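Local coordinates for protein formate dehydrogenase (Pyrobaculum aerophilum, PDB 1QP8) that probably reduces glyoxylate or hydroxypyruvate with NADPH or NADH as a D-2-hydroxyacid dehydrogenase, at residues P11-E16 with E277-L282; R18-I23 with Y285-R290; A96-I101 with A175-C180; G105-R110 with R115-P120. All blocks are in the same frame, centred on the assembly; numbering follows the deposited sequence.

Contact 1. Residues P11-E16 with E277-L282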
loop_
_atom_site.group_PDB
_atom_site.type_symbol
_atom_site.label_atom_id
_atom_site.label_comp_id
_atom_site.label_asym_id
_atom_site.label_seq_id
_atom_site.Cartn_x
_atom_site.Cartn_y
_atom_site.Cartn_z
ATOM N N PRO A 11 -8.790 7.264 31.180
ATOM C CA PRO A 11 -8.259 7.342 32.550
ATOM C C PRO A 11 -6.838 7.877 32.592
ATOM O O PRO A 11 -6.445 8.578 33.525
ATOM C CB PRO A 11 -8.338 5.899 33.023
ATOM C CG PRO A 11 -9.629 5.442 32.386
ATOM C CD PRO A 11 -9.493 5.985 30.965
ATOM N N GLU A 12 -6.069 7.524 31.574
ATOM C CA GLU A 12 -4.690 7.972 31.464
ATOM C C GLU A 12 -4.651 9.511 31.410
ATOM O O GLU A 12 -3.834 10.153 32.080
ATOM C CB GLU A 12 -4.068 7.373 30.198
ATOM C CG GLU A 12 -5.107 7.022 29.129
ATOM C CD GLU A 12 -4.506 6.814 27.749
ATOM O OE1 GLU A 12 -3.648 5.917 27.591
ATOM O OE2 GLU A 12 -4.897 7.555 26.821
ATOM N N ALA A 13 -5.554 10.086 30.615
ATOM C CA ALA A 13 -5.658 11.530 30.442
ATOM C C ALA A 13 -6.102 12.233 31.725
ATOM O O ALA A 13 -5.413 13.150 32.204
ATOM C CB ALA A 13 -6.635 11.843 29.312
ATOM N N GLU A 14 -7.252 11.808 32.267
ATOM C CA GLU A 14 -7.801 12.383 33.496
ATOM C C GLU A 14 -6.748 12.430 34.587
ATOM O O GLU A 14 -6.600 13.434 35.274
ATOM C CB GLU A 14 -8.997 11.578 33.988
ATOM C CG GLU A 14 -10.216 11.730 33.114
ATOM C CD GLU A 14 -11.443 11.063 33.696
ATOM O OE1 GLU A 14 -11.472 9.814 33.775
ATOM O OE2 GLU A 14 -12.377 11.798 34.076
ATOM N N GLU A 15 -6.002 11.346 34.744
ATOM C CA GLU A 15 -4.988 11.338 35.767
ATOM C C GLU A 15 -4.101 12.559 35.570
ATOM O O GLU A 15 -3.970 13.394 36.471
ATOM C CB GLU A 15 -4.153 10.062 35.701
ATOM C CG GLU A 15 -3.293 9.871 36.940
ATOM C CD GLU A 15 -2.611 8.521 36.991
ATOM O OE1 GLU A 15 -3.309 7.496 36.821
ATOM O OE2 GLU A 15 -1.379 8.487 37.211
ATOM N N GLU A 16 -3.504 12.675 34.389
ATOM C CA GLU A 16 -2.626 13.803 34.101
ATOM C C GLU A 16 -3.282 15.193 34.219
ATOM O O GLU A 16 -2.704 16.111 34.810
ATOM C CB GLU A 16 -2.006 13.627 32.713
ATOM C CG GLU A 16 -0.761 12.747 32.709
ATOM C CD GLU A 16 0.423 13.408 33.403
ATOM O OE1 GLU A 16 0.850 14.496 32.945
ATOM O OE2 GLU A 16 0.926 12.846 34.406
ATOM N N GLU A 277 -1.760 13.350 23.348
ATOM C CA GLU A 277 -0.992 14.437 22.761
ATOM C C GLU A 277 -1.678 15.779 22.969
ATOM O O GLU A 277 -1.019 16.800 23.149
ATOM C CB GLU A 277 -0.770 14.179 21.282
ATOM C CG GLU A 277 0.666 14.346 20.901
ATOM C CD GLU A 277 0.984 13.644 19.613
ATOM O OE1 GLU A 277 0.930 12.392 19.595
ATOM O OE2 GLU A 277 1.279 14.344 18.615
ATOM N N ALA A 278 -3.005 15.771 22.949
ATOM C CA ALA A 278 -3.765 16.991 23.159
ATOM C C ALA A 278 -3.560 17.428 24.602
ATOM O O ALA A 278 -3.389 18.618 24.894
ATOM C CB ALA A 278 -5.231 16.739 22.904
ATOM N N VAL A 279 -3.570 16.450 25.503
ATOM C CA VAL A 279 -3.398 16.731 26.911
ATOM C C VAL A 279 -1.993 17.239 27.158
ATOM O O VAL A 279 -1.772 18.053 28.056
ATOM C CB VAL A 279 -3.663 15.486 27.778
ATOM C CG1 VAL A 279 -3.314 15.776 29.220
ATOM C CG2 VAL A 279 -5.121 15.098 27.699
ATOM N N ARG A 280 -1.035 16.780 26.359
ATOM C CA ARG A 280 0.331 17.259 26.559
ATOM C C ARG A 280 0.499 18.698 26.105
ATOM O O ARG A 280 1.213 19.473 26.733
ATOM C CB ARG A 280 1.342 16.360 25.850
ATOM C CG ARG A 280 1.284 14.938 26.360
ATOM C CD ARG A 280 2.553 14.150 26.102
ATOM N NE ARG A 280 2.286 12.717 26.199
ATOM C CZ ARG A 280 1.768 11.989 25.213
ATOM N NH1 ARG A 280 1.470 12.558 24.050
ATOM N NH2 ARG A 280 1.525 10.697 25.397
ATOM N N ASN A 281 -0.191 19.067 25.036
ATOM C CA ASN A 281 -0.071 20.409 24.506
ATOM C C ASN A 281 -0.751 21.414 25.413
ATOM O O ASN A 281 -0.312 22.561 25.569
ATOM C CB ASN A 281 -0.694 20.467 23.120
ATOM C CG ASN A 281 -0.284 21.705 22.358
ATOM O OD1 ASN A 281 0.906 21.977 22.201
ATOM N ND2 ASN A 281 -1.265 22.467 21.882
ATOM N N LEU A 282 -1.832 20.965 26.016
ATOM C CA LEU A 282 -2.613 21.799 26.891
ATOM C C LEU A 282 -1.808 22.109 28.144
ATOM O O LEU A 282 -1.836 23.228 28.662
ATOM C CB LEU A 282 -3.894 21.047 27.213
ATOM C CG LEU A 282 -5.012 21.651 28.031
ATOM C CD1 LEU A 282 -5.126 23.100 27.713
ATOM C CD2 LEU A 282 -6.316 20.894 27.720
#

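Contact 2. Residues R18-I23 with Y285-R290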
loop_
_atom_site.group_PDB
_atom_site.type_symbol
_atom_site.label_atom_id
_atom_site.label_comp_id
_atom_site.label_asym_id
_atom_site.label_seq_id
_atom_site.Cartn_x
_atom_site.Cartn_y
_atom_site.Cartn_z
ATOM N N ARG A 18 -5.750 16.162 36.032
ATOM C CA ARG A 18 -6.034 16.495 37.425
ATOM C C ARG A 18 -4.845 17.070 38.181
ATOM O O ARG A 18 -5.021 17.719 39.210
ATOM C CB ARG A 18 -6.589 15.276 38.155
ATOM C CG ARG A 18 -7.951 14.870 37.640
ATOM C CD ARG A 18 -8.547 13.734 38.440
ATOM N NE ARG A 18 -9.802 13.268 37.855
ATOM C CZ ARG A 18 -10.492 12.224 38.308
ATOM N NH1 ARG A 18 -10.047 11.543 39.356
ATOM N NH2 ARG A 18 -11.615 11.851 37.707
ATOM N N LYS A 19 -3.640 16.844 37.672
ATOM C CA LYS A 19 -2.445 17.369 38.317
ATOM C C LYS A 19 -2.256 18.833 37.926
ATOM O O LYS A 19 -1.477 19.565 38.550
ATOM C CB LYS A 19 -1.222 16.556 37.896
ATOM C CG LYS A 19 -1.350 15.080 38.192
ATOM C CD LYS A 19 -0.109 14.324 37.761
ATOM C CE LYS A 19 -0.241 12.830 38.073
ATOM N NZ LYS A 19 1.019 12.045 37.834
ATOM N N TYR A 20 -2.989 19.263 36.895
ATOM C CA TYR A 20 -2.883 20.636 36.409
ATOM C C TYR A 20 -4.136 21.483 36.446
ATOM O O TYR A 20 -4.046 22.693 36.584
ATOM C CB TYR A 20 -2.354 20.651 34.977
ATOM C CG TYR A 20 -0.934 20.192 34.871
ATOM C CD1 TYR A 20 -0.630 18.842 34.704
ATOM C CD2 TYR A 20 0.112 21.091 35.022
ATOM C CE1 TYR A 20 0.687 18.400 34.707
ATOM C CE2 TYR A 20 1.421 20.668 35.024
ATOM C CZ TYR A 20 1.705 19.321 34.874
ATOM O OH TYR A 20 3.010 18.896 34.938
ATOM N N PHE A 21 -5.300 20.861 36.327
ATOM C CA PHE A 21 -6.537 21.628 36.293
ATOM C C PHE A 21 -7.633 21.116 37.201
ATOM O O PHE A 21 -7.515 20.076 37.828
ATOM C CB PHE A 21 -7.130 21.627 34.872
ATOM C CG PHE A 21 -6.161 22.010 33.795
ATOM C CD1 PHE A 21 -5.276 21.077 33.277
ATOM C CD2 PHE A 21 -6.131 23.310 33.301
ATOM C CE1 PHE A 21 -4.379 21.434 32.283
ATOM C CE2 PHE A 21 -5.241 23.670 32.315
ATOM C CZ PHE A 21 -4.363 22.731 31.802
ATOM N N LYS A 22 -8.708 21.888 37.254
ATOM C CA LYS A 22 -9.893 21.502 37.975
ATOM C C LYS A 22 -10.835 21.196 36.801
ATOM O O LYS A 22 -11.380 22.099 36.160
ATOM C CB LYS A 22 -10.455 22.648 38.808
ATOM C CG LYS A 22 -11.839 22.302 39.341
ATOM C CD LYS A 22 -12.480 23.397 40.170
ATOM C CE LYS A 22 -13.837 22.913 40.688
ATOM N NZ LYS A 22 -14.675 24.024 41.218
ATOM N N ILE A 23 -10.981 19.920 36.485
ATOM C CA ILE A 23 -11.841 19.516 35.390
ATOM C C ILE A 23 -13.250 19.897 35.762
ATOM O O ILE A 23 -13.639 19.747 36.910
ATOM C CB ILE A 23 -11.753 17.998 35.164
ATOM C CG1 ILE A 23 -10.322 17.629 34.787
ATOM C CG2 ILE A 23 -12.730 17.563 34.084
ATOM C CD1 ILE A 23 -10.140 16.183 34.466
ATOM N N TYR A 285 0.763 24.621 27.679
ATOM C CA TYR A 285 0.128 25.919 27.663
ATOM C C TYR A 285 -0.039 26.311 29.129
ATOM O O TYR A 285 0.309 27.414 29.540
ATOM C CB TYR A 285 -1.249 25.855 27.026
ATOM C CG TYR A 285 -2.101 27.034 27.429
ATOM C CD1 TYR A 285 -1.952 28.269 26.803
ATOM C CD2 TYR A 285 -3.014 26.927 28.480
ATOM C CE1 TYR A 285 -2.683 29.371 27.210
ATOM C CE2 TYR A 285 -3.748 28.015 28.897
ATOM C CZ TYR A 285 -3.580 29.237 28.259
ATOM O OH TYR A 285 -4.309 30.329 28.663
ATOM N N ALA A 286 -0.578 25.386 29.913
ATOM C CA ALA A 286 -0.811 25.618 31.334
ATOM C C ALA A 286 0.450 26.021 32.089
ATOM O O ALA A 286 0.415 26.903 32.936
ATOM C CB ALA A 286 -1.409 24.372 31.968
ATOM N N THR A 287 1.563 25.372 31.788
ATOM C CA THR A 287 2.806 25.683 32.465
ATOM C C THR A 287 3.567 26.864 31.868
ATOM O O THR A 287 4.735 27.083 32.187
ATOM C CB THR A 287 3.705 24.452 32.509
ATOM O OG1 THR A 287 3.723 23.817 31.230
ATOM C CG2 THR A 287 3.176 23.480 33.519
ATOM N N GLY A 288 2.903 27.618 30.997
ATOM C CA GLY A 288 3.523 28.792 30.406
ATOM C C GLY A 288 4.447 28.618 29.214
ATOM O O GLY A 288 5.275 29.488 28.945
ATOM N N GLY A 289 4.320 27.505 28.501
ATOM C CA GLY A 289 5.160 27.282 27.336
ATOM C C GLY A 289 4.358 27.540 26.073
ATOM O O GLY A 289 3.165 27.819 26.153
ATOM N N ARG A 290 4.999 27.455 24.912
ATOM C CA ARG A 290 4.304 27.674 23.651
ATOM C C ARG A 290 3.623 26.407 23.146
ATOM O O ARG A 290 4.286 25.451 22.768
ATOM C CB ARG A 290 5.272 28.157 22.582
ATOM C CG ARG A 290 4.680 28.091 21.185
ATOM C CD ARG A 290 5.397 29.039 20.261
ATOM N NE ARG A 290 5.467 30.363 20.861
ATOM C CZ ARG A 290 5.733 31.470 20.189
ATOM N NH1 ARG A 290 5.954 31.416 18.882
ATOM N NH2 ARG A 290 5.778 32.628 20.827
#

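Contact 3. Residues A96-I101 with A175-C180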
loop_
_atom_site.group_PDB
_atom_site.type_symbol
_atom_site.label_atom_id
_atom_site.label_comp_id
_atom_site.label_asym_id
_atom_site.label_seq_id
_atom_site.Cartn_x
_atom_site.Cartn_y
_atom_site.Cartn_z
ATOM N N ALA A 96 -4.696 -0.036 -3.394
ATOM C CA ALA A 96 -5.775 -0.996 -3.619
ATOM C C ALA A 96 -6.345 -0.862 -5.016
ATOM O O ALA A 96 -6.450 -1.848 -5.745
ATOM C CB ALA A 96 -6.881 -0.830 -2.584
ATOM N N PRO A 97 -6.748 0.358 -5.402
ATOM C CA PRO A 97 -7.300 0.572 -6.742
ATOM C C PRO A 97 -6.179 0.712 -7.775
ATOM O O PRO A 97 -6.298 0.236 -8.910
ATOM C CB PRO A 97 -8.083 1.887 -6.619
ATOM C CG PRO A 97 -7.991 2.287 -5.158
ATOM C CD PRO A 97 -6.804 1.589 -4.594
ATOM N N TYR A 98 -5.094 1.380 -7.379
ATOM C CA TYR A 98 -3.970 1.612 -8.282
ATOM C C TYR A 98 -3.377 0.332 -8.835
ATOM O O TYR A 98 -3.324 0.152 -10.038
ATOM C CB TYR A 98 -2.868 2.401 -7.588
ATOM C CG TYR A 98 -1.869 3.010 -8.548
ATOM C CD1 TYR A 98 -2.139 4.214 -9.186
ATOM C CD2 TYR A 98 -0.653 2.383 -8.814
ATOM C CE1 TYR A 98 -1.225 4.782 -10.065
ATOM C CE2 TYR A 98 0.266 2.936 -9.692
ATOM C CZ TYR A 98 -0.021 4.138 -10.319
ATOM O OH TYR A 98 0.877 4.687 -11.224
ATOM N N LYS A 99 -2.915 -0.552 -7.965
ATOM C CA LYS A 99 -2.339 -1.799 -8.447
ATOM C C LYS A 99 -3.438 -2.767 -8.897
ATOM O O LYS A 99 -3.183 -3.962 -9.124
ATOM C CB LYS A 99 -1.461 -2.435 -7.362
ATOM C CG LYS A 99 -0.335 -1.537 -6.884
ATOM C CD LYS A 99 0.690 -1.278 -7.966
ATOM C CE LYS A 99 1.671 -2.432 -8.090
ATOM N NZ LYS A 99 2.579 -2.277 -9.274
ATOM N N ARG A 100 -4.657 -2.238 -9.011
ATOM C CA ARG A 100 -5.810 -3.011 -9.467
ATOM C C ARG A 100 -6.126 -4.244 -8.602
ATOM O O ARG A 100 -6.668 -5.241 -9.096
ATOM C CB ARG A 100 -5.559 -3.449 -10.910
ATOM C CG ARG A 100 -4.846 -2.395 -11.781
ATOM C CD ARG A 100 -5.801 -1.465 -12.521
ATOM N NE ARG A 100 -5.675 -0.068 -12.118
ATOM C CZ ARG A 100 -5.522 0.943 -12.974
ATOM N NH1 ARG A 100 -5.465 0.712 -14.287
ATOM N NH2 ARG A 100 -5.452 2.196 -12.531
ATOM N N ILE A 101 -5.787 -4.191 -7.318
ATOM C CA ILE A 101 -6.062 -5.323 -6.440
ATOM C C ILE A 101 -7.575 -5.560 -6.303
ATOM O O ILE A 101 -8.066 -6.682 -6.499
ATOM C CB ILE A 101 -5.495 -5.093 -5.030
ATOM C CG1 ILE A 101 -3.969 -4.947 -5.082
ATOM C CG2 ILE A 101 -5.890 -6.248 -4.129
ATOM C CD1 ILE A 101 -3.233 -6.228 -5.417
ATOM N N ALA A 175 -0.725 13.820 -14.062
ATOM C CA ALA A 175 -0.351 12.999 -12.925
ATOM C C ALA A 175 -1.192 11.720 -12.992
ATOM O O ALA A 175 -2.359 11.749 -13.419
ATOM C CB ALA A 175 -0.604 13.748 -11.634
ATOM N N ARG A 176 -0.596 10.595 -12.601
ATOM C CA ARG A 176 -1.317 9.330 -12.626
ATOM C C ARG A 176 -1.977 9.048 -11.289
ATOM O O ARG A 176 -2.723 8.077 -11.152
ATOM C CB ARG A 176 -0.390 8.175 -13.016
ATOM C CG ARG A 176 -0.056 8.198 -14.495
ATOM C CD ARG A 176 0.976 7.157 -14.932
ATOM N NE ARG A 176 0.464 5.790 -15.089
ATOM C CZ ARG A 176 -0.781 5.466 -15.449
ATOM N NH1 ARG A 176 -1.700 6.402 -15.688
ATOM N NH2 ARG A 176 -1.097 4.185 -15.612
ATOM N N ALA A 177 -1.729 9.922 -10.317
ATOM C CA ALA A 177 -2.291 9.761 -8.989
ATOM C C ALA A 177 -2.093 10.992 -8.139
ATOM O O ALA A 177 -1.209 11.799 -8.389
ATOM C CB ALA A 177 -1.642 8.594 -8.309
ATOM N N ALA A 178 -2.911 11.106 -7.107
ATOM C CA ALA A 178 -2.837 12.221 -6.196
ATOM C C ALA A 178 -3.339 11.753 -4.848
ATOM O O ALA A 178 -4.312 11.006 -4.765
ATOM C CB ALA A 178 -3.700 13.355 -6.702
ATOM N N VAL A 179 -2.652 12.174 -3.795
ATOM C CA VAL A 179 -3.039 11.850 -2.434
ATOM C C VAL A 179 -3.322 13.210 -1.814
ATOM O O VAL A 179 -2.394 13.965 -1.528
ATOM C CB VAL A 179 -1.880 11.182 -1.663
ATOM C CG1 VAL A 179 -2.188 11.149 -0.171
ATOM C CG2 VAL A 179 -1.650 9.775 -2.192
ATOM N N CYS A 180 -4.594 13.547 -1.636
ATOM C CA CYS A 180 -4.932 14.837 -1.054
ATOM C C CYS A 180 -5.094 14.744 0.459
ATOM O O CYS A 180 -5.738 13.828 0.971
ATOM C CB CYS A 180 -6.209 15.404 -1.673
ATOM S SG CYS A 180 -6.716 16.959 -0.867
#

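Contact 4. Residues G105-R110 with R115-P120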
loop_
_atom_site.group_PDB
_atom_site.type_symbol
_atom_site.label_atom_id
_atom_site.label_comp_id
_atom_site.label_asym_id
_atom_site.label_seq_id
_atom_site.Cartn_x
_atom_site.Cartn_y
_atom_site.Cartn_z
ATOM N N GLY A 105 -9.512 -8.785 -7.845
ATOM C CA GLY A 105 -10.087 -9.663 -6.844
ATOM C C GLY A 105 -11.530 -9.960 -7.207
ATOM O O GLY A 105 -12.022 -11.070 -6.993
ATOM N N GLU A 106 -12.211 -8.957 -7.763
ATOM C CA GLU A 106 -13.598 -9.116 -8.171
ATOM C C GLU A 106 -13.666 -10.080 -9.335
ATOM O O GLU A 106 -14.451 -11.030 -9.320
ATOM C CB GLU A 106 -14.217 -7.779 -8.584
ATOM C CG GLU A 106 -14.440 -6.813 -7.437
ATOM C CD GLU A 106 -15.027 -7.495 -6.216
ATOM O OE1 GLU A 106 -16.043 -8.207 -6.355
ATOM O OE2 GLU A 106 -14.472 -7.320 -5.109
ATOM N N LYS A 107 -12.828 -9.853 -10.341
ATOM C CA LYS A 107 -12.827 -10.723 -11.509
ATOM C C LYS A 107 -12.561 -12.168 -11.122
ATOM O O LYS A 107 -13.171 -13.075 -11.676
ATOM C CB LYS A 107 -11.806 -10.233 -12.525
ATOM C CG LYS A 107 -12.021 -8.754 -12.879
ATOM C CD LYS A 107 -11.016 -8.239 -13.898
ATOM C CE LYS A 107 -11.098 -9.053 -15.171
ATOM N NZ LYS A 107 -10.413 -8.390 -16.288
HETATM N N MSE A 108 -11.674 -12.387 -10.154
HETATM C CA MSE A 108 -11.376 -13.748 -9.721
HETATM C C MSE A 108 -12.630 -14.367 -9.109
HETATM O O MSE A 108 -12.997 -15.508 -9.419
HETATM C CB MSE A 108 -10.248 -13.755 -8.685
HETATM C CG MSE A 108 -8.852 -13.473 -9.232
HETATM SE SE MSE A 108 -8.175 -14.766 -10.312
HETATM C CE MSE A 108 -8.226 -13.889 -11.886
ATOM N N LYS A 109 -13.282 -13.608 -8.234
ATOM C CA LYS A 109 -14.491 -14.084 -7.577
ATOM C C LYS A 109 -15.574 -14.491 -8.558
ATOM O O LYS A 109 -16.251 -15.490 -8.341
ATOM C CB LYS A 109 -15.055 -13.018 -6.644
ATOM C CG LYS A 109 -14.388 -12.981 -5.308
ATOM C CD LYS A 109 -14.719 -11.688 -4.536
ATOM N N ARG A 110 -15.737 -13.728 -9.639
ATOM C CA ARG A 110 -16.787 -14.039 -10.601
ATOM C C ARG A 110 -16.402 -15.101 -11.622
ATOM O O ARG A 110 -17.196 -15.443 -12.497
ATOM C CB ARG A 110 -17.279 -12.768 -11.305
ATOM C CG ARG A 110 -16.456 -12.352 -12.477
ATOM C CD ARG A 110 -17.067 -11.171 -13.181
ATOM N NE ARG A 110 -16.796 -9.923 -12.481
ATOM C CZ ARG A 110 -16.278 -8.843 -13.064
ATOM N NH1 ARG A 110 -15.978 -8.869 -14.362
ATOM N NH2 ARG A 110 -16.063 -7.734 -12.353
ATOM N N ARG A 115 -6.249 -11.767 -17.887
ATOM C CA ARG A 115 -5.269 -10.783 -17.459
ATOM C C ARG A 115 -5.354 -9.646 -18.459
ATOM O O ARG A 115 -4.344 -9.192 -18.992
ATOM C CB ARG A 115 -3.855 -11.380 -17.469
ATOM C CG ARG A 115 -3.699 -12.639 -16.626
ATOM C CD ARG A 115 -2.231 -13.013 -16.431
ATOM N NE ARG A 115 -1.978 -14.381 -16.871
ATOM C CZ ARG A 115 -1.101 -15.209 -16.312
ATOM N NH1 ARG A 115 -0.374 -14.816 -15.279
ATOM N NH2 ARG A 115 -0.972 -16.446 -16.772
ATOM N N ASP A 116 -6.574 -9.191 -18.709
ATOM C CA ASP A 116 -6.809 -8.114 -19.664
ATOM C C ASP A 116 -6.530 -6.717 -19.152
ATOM O O ASP A 116 -6.474 -5.782 -19.939
ATOM C CB ASP A 116 -8.254 -8.146 -20.132
ATOM C CG ASP A 116 -9.225 -8.143 -18.975
ATOM O OD1 ASP A 116 -9.408 -9.224 -18.358
ATOM O OD2 ASP A 116 -9.784 -7.062 -18.681
ATOM N N VAL A 117 -6.388 -6.560 -17.842
ATOM C CA VAL A 117 -6.133 -5.236 -17.264
ATOM C C VAL A 117 -4.653 -5.077 -16.951
ATOM O O VAL A 117 -4.079 -5.903 -16.237
ATOM C CB VAL A 117 -6.882 -5.032 -15.920
ATOM C CG1 VAL A 117 -6.688 -3.608 -15.433
ATOM C CG2 VAL A 117 -8.347 -5.349 -16.073
ATOM N N GLU A 118 -4.023 -4.028 -17.468
ATOM C CA GLU A 118 -2.609 -3.843 -17.169
ATOM C C GLU A 118 -2.433 -3.191 -15.801
ATOM O O GLU A 118 -3.196 -2.300 -15.406
ATOM C CB GLU A 118 -1.905 -3.011 -18.245
ATOM C CG GLU A 118 -0.401 -2.889 -18.001
ATOM C CD GLU A 118 0.395 -2.567 -19.253
ATOM O OE1 GLU A 118 0.118 -1.532 -19.901
ATOM O OE2 GLU A 118 1.307 -3.352 -19.587
ATOM N N ILE A 119 -1.425 -3.660 -15.076
ATOM C CA ILE A 119 -1.127 -3.160 -13.746
ATOM C C ILE A 119 -0.153 -1.995 -13.789
ATOM O O ILE A 119 0.989 -2.143 -14.203
ATOM C CB ILE A 119 -0.596 -4.309 -12.901
ATOM C CG1 ILE A 119 -1.705 -5.359 -12.804
ATOM C CG2 ILE A 119 -0.162 -3.814 -11.533
ATOM C CD1 ILE A 119 -1.379 -6.541 -11.975
ATOM N N PRO A 120 -0.605 -0.803 -13.388
ATOM C CA PRO A 120 0.238 0.391 -13.390
ATOM C C PRO A 120 1.406 0.225 -12.463
ATOM O O PRO A 120 1.346 -0.548 -11.508
ATOM C CB PRO A 120 -0.685 1.483 -12.868
ATOM C CG PRO A 120 -2.018 1.040 -13.311
ATOM C CD PRO A 120 -1.978 -0.454 -13.001
#

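Contact 1. Residues P11-E16 with E277-L282
Val279 of helix 268-286 meets Ala13 and Glu16 of helix 11-18, and no hydrogen bond passes between the two segments. Just before it, Ala278 lies on another side of its helix and packs on Gln55 of strand 54-55. Val279 follows and carries the contact with both of its methyl groups. CG2 touches the methyl of Ala13 at 3.9 Å from its CB. CG1 lies anti to the backbone N (chi1 173°), and this sets it against Glu16, 4.3 Å from that residue's CB. Glu16 therefore joins in with the root of its side chain, while its carboxylate is no partner of Val279. The pairing of Ala13 with Val279 is also where the backbones come nearest, with their CA atoms 6.7 Å apart. The small side chain of Ala13 is consistent with this close approach. Further on, Asn281 bonds through its side chain to Gln55 and to the backbone of Arg292. Leu282 packs on Phe53 and Gln55. Helix 268-286 thus lies between helix 11-18 and strand 54-55. Ala13 also touches Val275, and Glu16 touches Ile283, so helix 11-18 rests on several turns of its long neighbour.

Contact 2. Residues R18-I23 with Y285-R290
The backbones come nearest at Tyr20 and Ala286, whose CA atoms are 7.4 Å apart, where the turn leading to strand 22-24 faces the last turn of helix 268-286. Two aromatic rings from the turn meet two methyl groups from the helix end. Phe21 sends the far end of its ring to Ala286. Its CZ lies 3.4 Å from Ala286 CB, and the ring comes to the methyl at a slant. The adjacent ring carbon CE2 is 3.9 Å from the same Ala286 CB. With CG beside the backbone N (chi1 -51°), the ring of Phe21 extends between the turn and the helix, where it also packs on Leu282. Tyr20 uses one side of its ring instead. Its CE2 is 3.6 Å from Thr287 CG2, and the two side chains pass each other at a slant. The helix stops here in a Schellman motif. Gly288 is the C-prime residue, with a positive phi of 82°. Its N bonds to Tyr285 O at 3.0 Å, and the N of Gly289 bonds to the O of Thr284. Thr287, the first residue to leave helical angles, turns its OG1 back to the carbonyl of Ile283. That bond is consistent with the rotation of the side chain, in which CG2 faces Tyr20. Beyond the aromatic pair, Lys22 enters the sheet through backbone bonds to Met1 and Leu3, beside strand 2-4. On the helix, Tyr285 stacks its ring with that of Phe53.

Contact 3. Residues A96-I101 with A175-C180
Tyr98 is the residue of 96-101 that meets the other segment, at Arg176 and Ala177. Just before it, Pro97 kinks helix 83-98, and its carbonyl O accepts a bond from Arg100 NE at 3.3 Å. The N-H points almost straight at the oxygen (164°), and the oxygen lies close to the guanidinium plane. Tyr98 holds its ring out with CG anti to the backbone N (chi1 -164°). CE1 at the ring edge comes 3.8 Å from Arg176 O, which lies near the ring plane. The same CE1 is 4.2 Å from Ala177 CB. The hydroxyl passes Arg176 and bonds to the carbonyl of Leu121. Ring and guanidinium planes are 54° apart, so the two groups are not stacked. Lys99 turns to the dimer partner and forms a salt bridge with Glu88 of the second subunit. The guanidinium of Arg100 lies near that of Arg176. Asp203 forms a salt bridge with Arg176 and a long, weak ion pair with Arg100. Strand 177-180 lies between strands 126-130 and 205-208 in the parallel Rossmann sheet. Helix 83-98 packs against it, with Leu94 on Ala177 and Ala90 on Val179.

Contact 4. Residues G105-R110 with R115-P120
Lys107 of helix 101-109 reaches across to Asp116 and Val117 in the loop that follows. Its CB points toward the loop. CG and CD carry the chain outward in an extended run, with chi2 at 180°. The chain then bends at chi3 (59°), which brings its end round to the carboxylate. CE is the first atom to touch, 3.6 Å from Asp116 OD1. At the tip, NZ forms a salt bridge and hydrogen bond with Asp116 OD1. The modelled length of that bond is too short to be taken literally in a 2.8 Å structure. Asp116 OD2 also lies near the same nitrogen, but the closeness of the two groups in the model makes the exact sharing between the oxygens doubtful. The two side chains come from opposite directions. Asp116 swings its CG to a place between its own backbone N and carbonyl carbon (chi1 53°), which turns the carboxylate to the lysine. Val117 adds an apolar neighbour, its CG2 being 3.7 Å from Lys107 NZ. Asp112, in the loop between the segments, makes a long and weak ion pair with the same ammonium group. Tyr104 ties the helix to the loop a second time, through its hydroxyl and the carbonyl of Val117. Further along the loop, Glu118 bonds to the backbone N of Glu268 of the second subunit, and Ile119 packs on Val261 of that subunit. The arrangement is consistent with the extended dimerisation loop of the coenzyme domain in D-2-hydroxyacid dehydrogenases.

In the fold
From the N terminus, helix 11-18 and the turn before strand 22-24 come first, and both pack on helix 268-286, or the residue just after it, near the end of the chain. Contacts 1 and 2 therefore close loops of about 260 residues. Their segments alternate, so the two loops cross, and they touch where Leu282 packs on Phe21. Together they join the two ends of the chain in one domain. Contact 3 falls within both loops and ties helix 83-98 to the Rossmann sheet. Contact 4 lies within the loop of contact 3 and closes a short loop. These two meet through Lys99 and Pro120, and both touch the second subunit. The centres of contacts 1 and 3 are about 37 Å apart.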